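Local coordinates for ssDNA binding protein (Aeropyrum pernix, PDB 4PSN), which binds single-stranded DNA, probably entrapping it in a system of tunnels that runs between its subunits, at residues L151-L156 against D184-F189; N60-D65 against L90-W95; P5-G10 against R22-A27. One frame throughout, in Å; residues are numbered along the deposited sequence.

Interaction 1 of 3, residues L151-L156 against D184-F189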
loop_
_atom_site.group_PDB
_atom_site.type_symbol
_atom_site.label_atom_id
_atom_site.label_comp_id
_atom_site.label_asym_id
_atom_site.label_seq_id
_atom_site.Cartn_x
_atom_site.Cartn_y
_atom_site.Cartn_z
ATOM N N LEU C 151 -14.998 -25.951 17.044
ATOM C CA LEU C 151 -15.587 -25.554 18.296
ATOM C C LEU C 151 -15.055 -26.541 19.300
ATOM O O LEU C 151 -14.888 -27.701 18.973
ATOM C CB LEU C 151 -17.090 -25.735 18.164
ATOM C CG LEU C 151 -17.949 -25.309 19.325
ATOM C CD1 LEU C 151 -18.596 -24.001 18.957
ATOM C CD2 LEU C 151 -18.988 -26.367 19.572
ATOM N N ILE C 152 -14.799 -26.097 20.520
ATOM C CA ILE C 152 -14.395 -27.032 21.554
ATOM C C ILE C 152 -15.286 -26.870 22.771
ATOM O O ILE C 152 -15.562 -25.762 23.219
ATOM C CB ILE C 152 -12.899 -26.872 21.927
ATOM C CG1 ILE C 152 -12.512 -27.853 23.040
ATOM C CG2 ILE C 152 -12.581 -25.420 22.335
ATOM C CD1 ILE C 152 -10.986 -27.992 23.177
ATOM N N VAL C 153 -15.745 -27.991 23.299
ATOM C CA VAL C 153 -16.678 -27.983 24.409
ATOM C C VAL C 153 -16.088 -28.702 25.613
ATOM O O VAL C 153 -15.681 -29.868 25.525
ATOM C CB VAL C 153 -17.988 -28.696 24.007
ATOM C CG1 VAL C 153 -18.959 -28.757 25.209
ATOM C CG2 VAL C 153 -18.625 -27.957 22.840
ATOM N N THR C 154 -16.045 -28.015 26.746
ATOM C CA THR C 154 -15.528 -28.629 27.965
ATOM C C THR C 154 -16.674 -28.895 28.935
ATOM O O THR C 154 -17.253 -27.966 29.476
ATOM C CB THR C 154 -14.489 -27.717 28.676
ATOM O OG1 THR C 154 -13.478 -27.308 27.748
ATOM C CG2 THR C 154 -13.837 -28.455 29.853
ATOM N N PRO C 155 -17.010 -30.164 29.147
ATOM C CA PRO C 155 -18.117 -30.474 30.053
ATOM C C PRO C 155 -17.736 -30.124 31.485
ATOM O O PRO C 155 -16.632 -30.424 31.943
ATOM C CB PRO C 155 -18.296 -31.993 29.887
ATOM C CG PRO C 155 -17.638 -32.313 28.560
ATOM C CD PRO C 155 -16.498 -31.358 28.454
ATOM N N LEU C 156 -18.624 -29.435 32.176
ATOM C CA LEU C 156 -18.402 -29.174 33.585
ATOM C C LEU C 156 -19.334 -30.114 34.339
ATOM O O LEU C 156 -19.314 -31.318 34.117
ATOM C CB LEU C 156 -18.694 -27.712 33.906
ATOM C CG LEU C 156 -17.872 -26.725 33.064
ATOM C CD1 LEU C 156 -18.390 -25.294 33.189
ATOM C CD2 LEU C 156 -16.388 -26.812 33.416
ATOM N N ASP C 184 -24.541 -35.952 28.409
ATOM C CA ASP C 184 -24.990 -36.837 27.333
ATOM C C ASP C 184 -25.836 -36.105 26.302
ATOM O O ASP C 184 -26.309 -36.714 25.350
ATOM C CB ASP C 184 -25.748 -38.051 27.880
ATOM C CG ASP C 184 -26.751 -37.678 28.954
ATOM O OD1 ASP C 184 -26.353 -37.637 30.142
ATOM O OD2 ASP C 184 -27.930 -37.422 28.617
ATOM N N ARG C 185 -26.007 -34.800 26.486
ATOM C CA ARG C 185 -26.822 -33.993 25.582
ATOM C C ARG C 185 -25.988 -32.968 24.802
ATOM O O ARG C 185 -26.536 -32.101 24.125
ATOM C CB ARG C 185 -27.927 -33.273 26.365
ATOM C CG ARG C 185 -28.946 -34.209 27.018
ATOM C CD ARG C 185 -29.621 -35.109 25.988
ATOM N NE ARG C 185 -30.455 -34.347 25.064
ATOM C CZ ARG C 185 -31.147 -34.886 24.065
ATOM N NH1 ARG C 185 -31.874 -34.113 23.267
ATOM N NH2 ARG C 185 -31.111 -36.201 23.861
ATOM N N ILE C 186 -24.669 -33.059 24.906
ATOM C CA ILE C 186 -23.804 -32.059 24.278
ATOM C C ILE C 186 -23.930 -32.069 22.746
ATOM O O ILE C 186 -24.017 -31.013 22.123
ATOM C CB ILE C 186 -22.325 -32.171 24.772
ATOM C CG1 ILE C 186 -22.255 -31.730 26.244
ATOM C CG2 ILE C 186 -21.391 -31.297 23.916
ATOM C CD1 ILE C 186 -20.879 -31.805 26.882
ATOM N N ASP C 187 -23.973 -33.254 22.144
ATOM C CA ASP C 187 -24.094 -33.345 20.682
ATOM C C ASP C 187 -25.343 -32.619 20.211
ATOM O O ASP C 187 -25.275 -31.749 19.349
ATOM C CB ASP C 187 -24.135 -34.801 20.202
ATOM C CG ASP C 187 -22.767 -35.473 20.237
ATOM O OD1 ASP C 187 -21.756 -34.771 20.465
ATOM O OD2 ASP C 187 -22.697 -36.707 20.024
ATOM N N ASP C 188 -26.484 -32.989 20.780
ATOM C CA ASP C 188 -27.725 -32.280 20.509
ATOM C C ASP C 188 -27.609 -30.776 20.785
ATOM O O ASP C 188 -28.040 -29.959 19.984
ATOM C CB ASP C 188 -28.863 -32.884 21.329
ATOM C CG ASP C 188 -29.176 -34.311 20.916
ATOM O OD1 ASP C 188 -29.150 -34.588 19.696
ATOM O OD2 ASP C 188 -29.437 -35.154 21.805
ATOM N N PHE C 189 -27.041 -30.411 21.929
ATOM C CA PHE C 189 -26.931 -29.003 22.258
ATOM C C PHE C 189 -26.120 -28.249 21.202
ATOM O O PHE C 189 -26.496 -27.152 20.775
ATOM C CB PHE C 189 -26.307 -28.811 23.638
ATOM C CG PHE C 189 -26.087 -27.376 23.985
ATOM C CD1 PHE C 189 -27.032 -26.670 24.713
ATOM C CD2 PHE C 189 -24.941 -26.719 23.559
ATOM C CE1 PHE C 189 -26.825 -25.334 25.026
ATOM C CE2 PHE C 189 -24.732 -25.379 23.868
ATOM C CZ PHE C 189 -25.675 -24.689 24.595
#
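The pyrrolidine ring of Pro155, the nearest thing to a flat group that takes part across this contact, presents its CB and CG carbons to the end of Ile186. CG comes to 3.7 Å from Ile186 CD1, and the two side chains stand at about a right angle. Ile186 carries its half of the contact with two branches. Its CG2 meets Val153 CG1 tip to tip at 3.7 Å, while CD1, carried outward by an extended second torsion (chi2 179°), reaches Pro155 and also lies 4.0 Å from Val153 CG1. A branched isoleucine suits this place because it can cover two strand residues at once, and a valine, branched at CB, brings a methyl up to the helix without a long side chain. Tyr139 touches both Val153 and Ile186, and Ala160 adds to the packing round Val153. Asp187, one residue on, uses its carboxylate for Lys128 and the hydroxyl of Tyr139. The arrangement is that of a helix packed on the face of an antiparallel sheet, with the first turn of helix 186-198 resting on strand 146-155 of the C-terminal domain.

Interaction 2 of 3, residues N60-D65 against L90-W95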
loop_
_atom_site.group_PDB
_atom_site.type_symbol
_atom_site.label_atom_id
_atom_site.label_comp_id
_atom_site.label_asym_id
_atom_site.label_seq_id
_atom_site.Cartn_x
_atom_site.Cartn_y
_atom_site.Cartn_z
ATOM N N ASN C 60 1.459 -9.768 -26.182
ATOM C CA ASN C 60 1.458 -10.615 -27.370
ATOM C C ASN C 60 1.335 -12.120 -27.122
ATOM O O ASN C 60 0.692 -12.827 -27.906
ATOM C CB ASN C 60 2.671 -10.324 -28.253
ATOM C CG ASN C 60 2.690 -8.894 -28.756
ATOM O OD1 ASN C 60 3.740 -8.254 -28.806
ATOM N ND2 ASN C 60 1.520 -8.379 -29.118
ATOM N N LYS C 61 1.940 -12.613 -26.044
ATOM C CA LYS C 61 1.954 -14.054 -25.782
ATOM C C LYS C 61 0.769 -14.512 -24.935
ATOM O O LYS C 61 0.135 -15.525 -25.245
ATOM C CB LYS C 61 3.248 -14.458 -25.083
ATOM C CG LYS C 61 4.497 -14.095 -25.857
ATOM C CD LYS C 61 4.865 -15.221 -26.787
ATOM C CE LYS C 61 5.423 -14.688 -28.085
ATOM N NZ LYS C 61 6.800 -14.158 -27.896
ATOM N N LEU C 62 0.476 -13.782 -23.861
ATOM C CA LEU C 62 -0.603 -14.189 -22.973
ATOM C C LEU C 62 -1.848 -13.469 -23.412
ATOM O O LEU C 62 -2.947 -13.772 -22.960
ATOM C CB LEU C 62 -0.266 -13.839 -21.523
ATOM C CG LEU C 62 0.914 -14.582 -20.900
ATOM C CD1 LEU C 62 1.166 -14.072 -19.483
ATOM C CD2 LEU C 62 0.618 -16.082 -20.871
ATOM N N LYS C 63 -1.653 -12.499 -24.297
ATOM C CA LYS C 63 -2.743 -11.683 -24.810
ATOM C C LYS C 63 -3.577 -11.086 -23.684
ATOM O O LYS C 63 -4.803 -11.190 -23.705
ATOM C CB LYS C 63 -3.642 -12.505 -25.743
ATOM C CG LYS C 63 -2.876 -13.235 -26.838
ATOM C CD LYS C 63 -3.442 -12.964 -28.220
ATOM C CE LYS C 63 -2.317 -12.934 -29.263
ATOM N NZ LYS C 63 -2.807 -12.766 -30.667
ATOM N N ALA C 64 -2.924 -10.459 -22.706
ATOM C CA ALA C 64 -3.665 -9.771 -21.636
ATOM C C ALA C 64 -4.309 -8.495 -22.171
ATOM O O ALA C 64 -3.697 -7.769 -22.940
ATOM C CB ALA C 64 -2.756 -9.437 -20.461
ATOM N N ASP C 65 -5.545 -8.228 -21.762
ATOM C CA ASP C 65 -6.201 -6.964 -22.065
ATOM C C ASP C 65 -5.665 -5.908 -21.101
ATOM O O ASP C 65 -5.243 -6.242 -19.991
ATOM C CB ASP C 65 -7.712 -7.112 -21.885
ATOM C CG ASP C 65 -8.476 -5.868 -22.297
ATOM O OD1 ASP C 65 -8.585 -5.621 -23.520
ATOM O OD2 ASP C 65 -8.978 -5.146 -21.404
ATOM N N LEU C 90 11.159 -16.024 -13.340
ATOM C CA LEU C 90 10.049 -15.172 -13.726
ATOM C C LEU C 90 8.738 -15.911 -13.492
ATOM O O LEU C 90 8.571 -17.046 -13.924
ATOM C CB LEU C 90 10.169 -14.755 -15.195
ATOM C CG LEU C 90 8.951 -14.003 -15.726
ATOM C CD1 LEU C 90 8.779 -12.679 -15.000
ATOM C CD2 LEU C 90 9.068 -13.791 -17.239
ATOM N N ARG C 91 7.810 -15.266 -12.800
ATOM C CA ARG C 91 6.501 -15.853 -12.580
ATOM C C ARG C 91 5.461 -14.806 -12.891
ATOM O O ARG C 91 5.556 -13.677 -12.425
ATOM C CB ARG C 91 6.357 -16.330 -11.135
ATOM C CG ARG C 91 4.970 -16.845 -10.805
ATOM C CD ARG C 91 4.730 -16.897 -9.295
ATOM N NE ARG C 91 5.593 -17.866 -8.628
ATOM C CZ ARG C 91 5.668 -18.017 -7.308
ATOM N NH1 ARG C 91 4.930 -17.255 -6.506
ATOM N NH2 ARG C 91 6.483 -18.928 -6.791
ATOM N N VAL C 92 4.475 -15.170 -13.701
ATOM C CA VAL C 92 3.425 -14.231 -14.055
ATOM C C VAL C 92 2.083 -14.880 -13.765
ATOM O O VAL C 92 1.885 -16.057 -14.045
ATOM C CB VAL C 92 3.519 -13.800 -15.537
ATOM C CG1 VAL C 92 2.280 -13.013 -15.943
ATOM C CG2 VAL C 92 4.778 -12.962 -15.783
ATOM N N GLU C 93 1.187 -14.123 -13.146
ATOM C CA GLU C 93 -0.181 -14.568 -12.949
ATOM C C GLU C 93 -1.090 -13.622 -13.711
ATOM O O GLU C 93 -0.793 -12.440 -13.850
ATOM C CB GLU C 93 -0.540 -14.581 -11.464
ATOM C CG GLU C 93 0.215 -15.645 -10.661
ATOM C CD GLU C 93 0.241 -15.329 -9.173
ATOM O OE1 GLU C 93 1.116 -14.537 -8.747
ATOM O OE2 GLU C 93 -0.622 -15.857 -8.431
ATOM N N LEU C 94 -2.193 -14.150 -14.215
ATOM C CA LEU C 94 -3.131 -13.351 -14.970
ATOM C C LEU C 94 -4.550 -13.698 -14.555
ATOM O O LEU C 94 -4.885 -14.871 -14.336
ATOM C CB LEU C 94 -2.934 -13.589 -16.474
ATOM C CG LEU C 94 -3.963 -12.993 -17.437
ATOM C CD1 LEU C 94 -3.877 -11.481 -17.450
ATOM C CD2 LEU C 94 -3.764 -13.577 -18.853
ATOM N N TRP C 95 -5.378 -12.666 -14.460
ATOM C CA TRP C 95 -6.782 -12.820 -14.154
ATOM C C TRP C 95 -7.541 -12.046 -15.224
ATOM O O TRP C 95 -7.272 -10.859 -15.459
ATOM C CB TRP C 95 -7.095 -12.224 -12.770
ATOM C CG TRP C 95 -6.483 -12.909 -11.565
ATOM C CD1 TRP C 95 -7.110 -13.789 -10.726
ATOM C CD2 TRP C 95 -5.160 -12.715 -11.023
ATOM N NE1 TRP C 95 -6.253 -14.177 -9.716
ATOM C CE2 TRP C 95 -5.057 -13.526 -9.870
ATOM C CE3 TRP C 95 -4.057 -11.938 -11.402
ATOM C CZ2 TRP C 95 -3.888 -13.593 -9.095
ATOM C CZ3 TRP C 95 -2.899 -11.998 -10.631
ATOM C CH2 TRP C 95 -2.824 -12.824 -9.490
#
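Leu94 and Leu62, the two residues most buried by this contact, join the chain leaving helix 40-61 to the face of a three-stranded antiparallel sheet, a helix-on-sheet layer closed here by apolar packing without a hydrogen bond between the segments. Leu94 spreads its two methyls over the turn. Its CD1 lies 3.8 Å from Ala64 CB. Leu94 CD2 is 4.4 Å from Leu62 CB and 4.2 Å from Leu62 O. The CG of Leu94 stands opposite the backbone N (chi1 171°), which turns the fork toward the loop. Leu62 sends CD1 slantwise to Val92 CG1, 3.9 Å away, and also packs on Leu57 of helix 40-61. Because strand residues alternate, Val92 and Leu94 point at the helix side while Glu93 points away, where it pairs with Arg71. Lys63, with positive phi, turns the chain out of the helix, and its CB points away from the strand. Small Ala64 then lets the backbone come close to Leu94. Beyond the contact, Trp95 joins an antiparallel strand of the third subunit, and Ile106 of that subunit packs on Leu62. Arg96 bonds the turn through NH2 to Leu62 O and NH1 to Lys63 O.

Interaction 3 of 3, residues P5-G10 against R22-A27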
loop_
_atom_site.group_PDB
_atom_site.type_symbol
_atom_site.label_atom_id
_atom_site.label_comp_id
_atom_site.label_asym_id
_atom_site.label_seq_id
_atom_site.Cartn_x
_atom_site.Cartn_y
_atom_site.Cartn_z
ATOM N N PRO C 5 17.242 -11.113 -3.870
ATOM C CA PRO C 5 16.069 -10.237 -3.780
ATOM C C PRO C 5 15.109 -10.537 -4.932
ATOM O O PRO C 5 15.544 -11.030 -5.981
ATOM C CB PRO C 5 16.656 -8.836 -3.925
ATOM C CG PRO C 5 18.002 -9.029 -4.551
ATOM C CD PRO C 5 18.489 -10.365 -4.090
ATOM N N THR C 6 13.825 -10.255 -4.719
ATOM C CA THR C 6 12.789 -10.486 -5.710
ATOM C C THR C 6 12.020 -9.213 -5.986
ATOM O O THR C 6 11.547 -8.547 -5.069
ATOM C CB THR C 6 11.800 -11.569 -5.236
ATOM O OG1 THR C 6 12.518 -12.779 -4.999
ATOM C CG2 THR C 6 10.732 -11.835 -6.303
ATOM N N LEU C 7 11.912 -8.858 -7.258
ATOM C CA LEU C 7 11.047 -7.767 -7.651
ATOM C C LEU C 7 9.624 -8.338 -7.714
ATOM O O LEU C 7 9.384 -9.328 -8.401
ATOM C CB LEU C 7 11.488 -7.237 -9.014
ATOM C CG LEU C 7 10.916 -5.905 -9.496
ATOM C CD1 LEU C 7 11.673 -5.408 -10.737
ATOM C CD2 LEU C 7 9.429 -6.039 -9.781
ATOM N N ARG C 8 8.688 -7.714 -6.996
ATOM C CA ARG C 8 7.293 -8.172 -6.933
ATOM C C ARG C 8 6.351 -6.996 -7.170
ATOM O O ARG C 8 6.483 -5.968 -6.525
ATOM C CB ARG C 8 6.975 -8.761 -5.549
ATOM C CG ARG C 8 7.849 -9.932 -5.113
ATOM C CD ARG C 8 7.445 -10.493 -3.726
ATOM N NE ARG C 8 8.371 -11.546 -3.284
ATOM C CZ ARG C 8 8.187 -12.847 -3.501
ATOM N NH1 ARG C 8 9.088 -13.733 -3.095
ATOM N NH2 ARG C 8 7.098 -13.268 -4.129
ATOM N N THR C 9 5.382 -7.145 -8.064
ATOM C CA THR C 9 4.504 -6.024 -8.380
ATOM C C THR C 9 3.267 -5.975 -7.490
ATOM O O THR C 9 2.610 -4.947 -7.399
ATOM C CB THR C 9 3.995 -6.112 -9.838
ATOM O OG1 THR C 9 3.290 -7.345 -10.014
ATOM C CG2 THR C 9 5.152 -6.043 -10.840
ATOM N N GLY C 10 2.922 -7.098 -6.864
ATOM C CA GLY C 10 1.589 -7.243 -6.293
ATOM C C GLY C 10 0.553 -7.240 -7.416
ATOM O O GLY C 10 0.911 -7.282 -8.593
ATOM N N ARG C 22 8.800 -0.331 -12.510
ATOM C CA ARG C 22 9.810 0.716 -12.357
ATOM C C ARG C 22 9.816 1.253 -10.926
ATOM O O ARG C 22 10.864 1.409 -10.321
ATOM C CB ARG C 22 9.528 1.856 -13.340
ATOM C CG ARG C 22 10.585 2.977 -13.368
ATOM C CD ARG C 22 10.212 4.067 -14.385
ATOM N NE ARG C 22 11.395 4.777 -14.883
ATOM C CZ ARG C 22 11.880 5.877 -14.328
ATOM N NH1 ARG C 22 11.287 6.390 -13.258
ATOM N NH2 ARG C 22 12.958 6.459 -14.829
ATOM N N ARG C 23 8.647 1.531 -10.372
ATOM C CA ARG C 23 8.604 2.106 -9.030
ATOM C C ARG C 23 9.120 1.169 -7.939
ATOM O O ARG C 23 9.829 1.600 -7.027
ATOM C CB ARG C 23 7.196 2.610 -8.701
ATOM C CG ARG C 23 6.860 3.874 -9.475
ATOM C CD ARG C 23 5.419 4.303 -9.277
ATOM N NE ARG C 23 5.084 5.437 -10.135
ATOM C CZ ARG C 23 3.844 5.839 -10.390
ATOM N NH1 ARG C 23 2.816 5.196 -9.855
ATOM N NH2 ARG C 23 3.629 6.878 -11.185
ATOM N N VAL C 24 8.761 -0.110 -8.036
ATOM C CA VAL C 24 9.219 -1.101 -7.077
ATOM C C VAL C 24 10.745 -1.293 -7.165
ATOM O O VAL C 24 11.426 -1.415 -6.143
ATOM C CB VAL C 24 8.486 -2.450 -7.271
ATOM C CG1 VAL C 24 9.124 -3.549 -6.423
ATOM C CG2 VAL C 24 6.984 -2.303 -6.955
ATOM N N LEU C 25 11.285 -1.318 -8.380
ATOM C CA LEU C 25 12.725 -1.524 -8.540
ATOM C C LEU C 25 13.496 -0.351 -7.943
ATOM O O LEU C 25 14.516 -0.534 -7.275
ATOM C CB LEU C 25 13.103 -1.696 -10.005
ATOM C CG LEU C 25 14.554 -2.122 -10.211
ATOM C CD1 LEU C 25 14.777 -3.481 -9.551
ATOM C CD2 LEU C 25 14.891 -2.199 -11.696
ATOM N N PHE C 26 13.004 0.857 -8.188
ATOM C CA PHE C 26 13.633 2.031 -7.614
ATOM C C PHE C 26 13.565 2.016 -6.086
ATOM O O PHE C 26 14.532 2.368 -5.425
ATOM C CB PHE C 26 13.025 3.313 -8.181
ATOM C CG PHE C 26 13.768 3.859 -9.372
ATOM C CD1 PHE C 26 14.949 4.579 -9.200
ATOM C CD2 PHE C 26 13.285 3.662 -10.661
ATOM C CE1 PHE C 26 15.642 5.078 -10.291
ATOM C CE2 PHE C 26 13.966 4.162 -11.757
ATOM C CZ PHE C 26 15.156 4.874 -11.570
ATOM N N ALA C 27 12.426 1.617 -5.534
ATOM C CA ALA C 27 12.270 1.565 -4.078
ATOM C C ALA C 27 13.239 0.564 -3.462
ATOM O O ALA C 27 13.836 0.833 -2.418
ATOM C CB ALA C 27 10.843 1.221 -3.698
#
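Val24 of helix 17-28 sits over Leu7 and Arg8 of strand 6-13 in a beta-alpha unit, where the helix doubles back across one face of the N-terminal sheet; the local axes run at 142° and approach to 8.3 Å. Followed outward, Val24 meets the strand with CB and both methyls. CB lies 4.1 Å from Arg8 O. Of its branches, CG2 stays 3.7 Å from that oxygen, while CG1 is 3.6 Å from it and also reaches Leu7 CD2 at 4.2 Å. CG1 gets there by standing opposite the backbone N (chi1 171°), beside the carbonyl carbon. Valine suits because its short, branched side chain allows the helix to come near the strand backbone while one methyl still meets Leu7. The other methyl of Leu7, CD1, is 3.8 Å from Leu25 CD1, the side chains crossing nearly at a right angle; these two leucines share Tyr76 as a further neighbour. Arg8, whose CB points away from the helix, carries its charge to Asp31 of the fourth subunit, and Arg23 forms a salt bridge with Glu205 of the third. Next along the chain, Thr9 OG1 takes a bond from Ile72 N and gives its own proton to Gly10 O, 2.8 Å away, in the carbonyl plane on a lone pair.

Overall arrangement
Interactions 2 and 3 belong to the same N-terminal sheet, their centres about 18 Å apart: within this chain, 5-10 against 22-27 uses one outer strand, 60-65 against 90-95 the other, and each brings a different helix to it. Interaction 1 lies about 52 Å from either, between centres, in the C-terminal domain and on a separate sheet. All three rest on aliphatic packing with no hydrogen bond across. Interactions 1 and 2 are buried; interaction 3 is partly buried, and its Arg8 and Arg23 pair with acidic residues of other subunits. Interaction 2 also borders an interface, but there the neighbouring chain extends the sheet and adds apolar cover.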